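Local coordinates for protein fusolin (Anomala cuprea entomopoxvirus, PDB 4YN1) that forms the crystalline spindles of an insect poxvirus that enhance virulence, and probably acts on chitin as a lytic polysaccharide monooxygenase-like protein, at residues V151-P156 against P201-Q206. Residues are numbered along the deposited sequence; the frame is centred on the assembly and turned at random.
Sequences VYVTTP and PVPYRQ
The backbone oxygen T154 O is gripped by two nitrogens of R205. This side-on grip joins the end of strand 147-154 to the loop after strand 194-203, in the two facing sheets of a beta-sandwich of the lytic polysaccharide monooxygenase family. R205 NH2 binds T154 O at 2.8 Å, in the carbonyl plane and on a lone pair. R205 NE binds T154 O at 3.2 Å, tilted from that plane and less straight, with an N-H...O angle of 140°. The R205 chain bends at chi2 (-75°) to bring the guanidinium edge to T154 O. R205 NH1 donates back to Y204 O at 2.8 Å, from above that carbonyl plane, so all three nitrogens are engaged and the group's rotation is restrained. R205 NH2 also has a long, weak ion pair with E171. The ring of P156 slants over one guanidinium face, offset toward its rim, with P156 CG 3.8 Å from R205 CZ. Further into the sandwich, V153 meets P203 tip to tip, and F209 touches both V153 and V202. The one N-H of R205 NE is shared between T154 O and a water oxygen 3.1 Å from NE. That water is hydrogen-bonded to T154 OG1, 2.8 Å away; the hydroxyl also bonds V210 N.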
loop_
_atom_site.group_PDB
_atom_site.type_symbol
_atom_site.label_atom_id
_atom_site.label_comp_id
_atom_site.label_asym_id
_atom_site.label_seq_id
_atom_site.Cartn_x
_atom_site.Cartn_y
_atom_site.Cartn_z
ATOM N N VAL A 151 -4.840 -5.096 10.311
ATOM C CA VAL A 151 -4.117 -5.429 9.099
ATOM C C VAL A 151 -4.872 -6.471 8.326
ATOM O O VAL A 151 -5.331 -7.457 8.894
ATOM C CB VAL A 151 -2.671 -5.870 9.349
ATOM C CG1 VAL A 151 -1.931 -6.007 8.027
ATOM C CG2 VAL A 151 -1.942 -4.886 10.274
ATOM N N TYR A 152 -5.027 -6.228 7.030
ATOM C CA TYR A 152 -5.726 -7.141 6.139
ATOM C C TYR A 152 -4.790 -7.571 5.059
ATOM O O TYR A 152 -3.859 -6.841 4.744
ATOM C CB TYR A 152 -6.918 -6.458 5.481
ATOM C CG TYR A 152 -7.939 -5.925 6.456
ATOM C CD1 TYR A 152 -7.752 -4.700 7.093
ATOM C CD2 TYR A 152 -9.120 -6.619 6.709
ATOM C CE1 TYR A 152 -8.661 -4.234 8.044
ATOM C CE2 TYR A 152 -10.045 -6.153 7.639
ATOM C CZ TYR A 152 -9.801 -4.973 8.322
ATOM O OH TYR A 152 -10.706 -4.543 9.264
ATOM N N VAL A 153 -5.048 -8.722 4.458
ATOM C CA VAL A 153 -4.278 -9.202 3.296
ATOM C C VAL A 153 -5.294 -9.569 2.192
ATOM O O VAL A 153 -6.410 -10.055 2.475
ATOM C CB VAL A 153 -3.344 -10.376 3.668
ATOM C CG1 VAL A 153 -2.621 -10.929 2.453
ATOM C CG2 VAL A 153 -2.325 -9.937 4.724
ATOM N N THR A 154 -4.910 -9.359 0.951
ATOM C CA THR A 154 -5.784 -9.723 -0.133
ATOM C C THR A 154 -6.015 -11.252 -0.146
ATOM O O THR A 154 -5.140 -12.041 0.215
ATOM C CB THR A 154 -5.275 -9.232 -1.478
ATOM O OG1 THR A 154 -3.873 -9.525 -1.613
ATOM C CG2 THR A 154 -5.532 -7.720 -1.691
ATOM N N THR A 155 -7.198 -11.624 -0.560
ATOM C CA THR A 155 -7.642 -13.023 -0.721
ATOM C C THR A 155 -6.795 -13.690 -1.823
ATOM O O THR A 155 -6.243 -12.983 -2.678
ATOM C CB THR A 155 -9.157 -13.026 -1.032
ATOM O OG1 THR A 155 -9.666 -14.350 -0.985
ATOM C CG2 THR A 155 -9.469 -12.403 -2.343
ATOM N N PRO A 156 -6.644 -15.038 -1.835
ATOM C CA PRO A 156 -5.708 -15.653 -2.808
ATOM C C PRO A 156 -5.976 -15.382 -4.274
ATOM O O PRO A 156 -5.047 -15.391 -5.076
ATOM C CB PRO A 156 -5.836 -17.164 -2.515
ATOM C CG PRO A 156 -6.317 -17.232 -1.139
ATOM C CD PRO A 156 -7.170 -16.050 -0.891
ATOM N N PRO A 201 0.853 -12.081 11.029
ATOM C CA PRO A 201 0.910 -13.434 10.414
ATOM C C PRO A 201 0.360 -13.364 9.001
ATOM O O PRO A 201 -0.850 -13.354 8.789
ATOM C CB PRO A 201 0.027 -14.288 11.338
ATOM C CG PRO A 201 -0.913 -13.333 11.969
ATOM C CD PRO A 201 -0.312 -11.943 11.923
ATOM N N VAL A 202 1.253 -13.269 8.027
ATOM C CA VAL A 202 0.831 -13.111 6.639
ATOM C C VAL A 202 0.618 -14.494 6.036
ATOM O O VAL A 202 1.550 -15.300 6.068
ATOM C CB VAL A 202 1.862 -12.290 5.835
ATOM C CG1 VAL A 202 1.415 -12.140 4.379
ATOM C CG2 VAL A 202 2.049 -10.915 6.469
ATOM N N PRO A 203 -0.573 -14.776 5.465
ATOM C CA PRO A 203 -0.793 -16.071 4.835
ATOM C C PRO A 203 0.058 -16.209 3.579
ATOM O O PRO A 203 0.316 -15.238 2.844
ATOM C CB PRO A 203 -2.308 -16.048 4.514
ATOM C CG PRO A 203 -2.634 -14.639 4.323
ATOM C CD PRO A 203 -1.773 -13.927 5.338
ATOM N N TYR A 204 0.535 -17.406 3.349
ATOM C CA TYR A 204 1.310 -17.693 2.163
ATOM C C TYR A 204 0.518 -17.361 0.900
ATOM O O TYR A 204 -0.678 -17.606 0.822
ATOM C CB TYR A 204 1.718 -19.169 2.137
ATOM C CG TYR A 204 2.361 -19.604 0.841
ATOM C CD1 TYR A 204 1.586 -19.996 -0.249
ATOM C CD2 TYR A 204 3.739 -19.687 0.719
ATOM C CE1 TYR A 204 2.178 -20.379 -1.453
ATOM C CE2 TYR A 204 4.338 -20.084 -0.475
ATOM C CZ TYR A 204 3.555 -20.492 -1.533
ATOM O OH TYR A 204 4.172 -20.837 -2.708
ATOM N N ARG A 205 1.244 -16.901 -0.110
ATOM C CA ARG A 205 0.737 -16.596 -1.439
ATOM C C ARG A 205 1.795 -16.963 -2.446
ATOM O O ARG A 205 2.973 -16.776 -2.166
ATOM C CB ARG A 205 0.479 -15.084 -1.553
ATOM C CG ARG A 205 -0.640 -14.535 -0.654
ATOM C CD ARG A 205 -1.978 -14.910 -1.200
ATOM N NE ARG A 205 -3.077 -14.451 -0.363
ATOM C CZ ARG A 205 -3.645 -15.141 0.619
ATOM N NH1 ARG A 205 -3.187 -16.350 0.952
ATOM N NH2 ARG A 205 -4.682 -14.638 1.274
ATOM N N GLN A 206 1.401 -17.413 -3.646
ATOM C CA GLN A 206 2.359 -17.615 -4.727
ATOM C C GLN A 206 2.120 -16.535 -5.789
ATOM O O GLN A 206 2.564 -16.678 -6.930
ATOM C CB GLN A 206 2.285 -19.027 -5.321
ATOM C CG GLN A 206 0.923 -19.436 -5.827
ATOM C CD GLN A 206 0.992 -20.524 -6.884
ATOM O OE1 GLN A 206 1.977 -20.698 -7.613
ATOM N NE2 GLN A 206 -0.095 -21.199 -7.059
HETATM O O HOH W 1 -3.635 -12.166 -2.398
#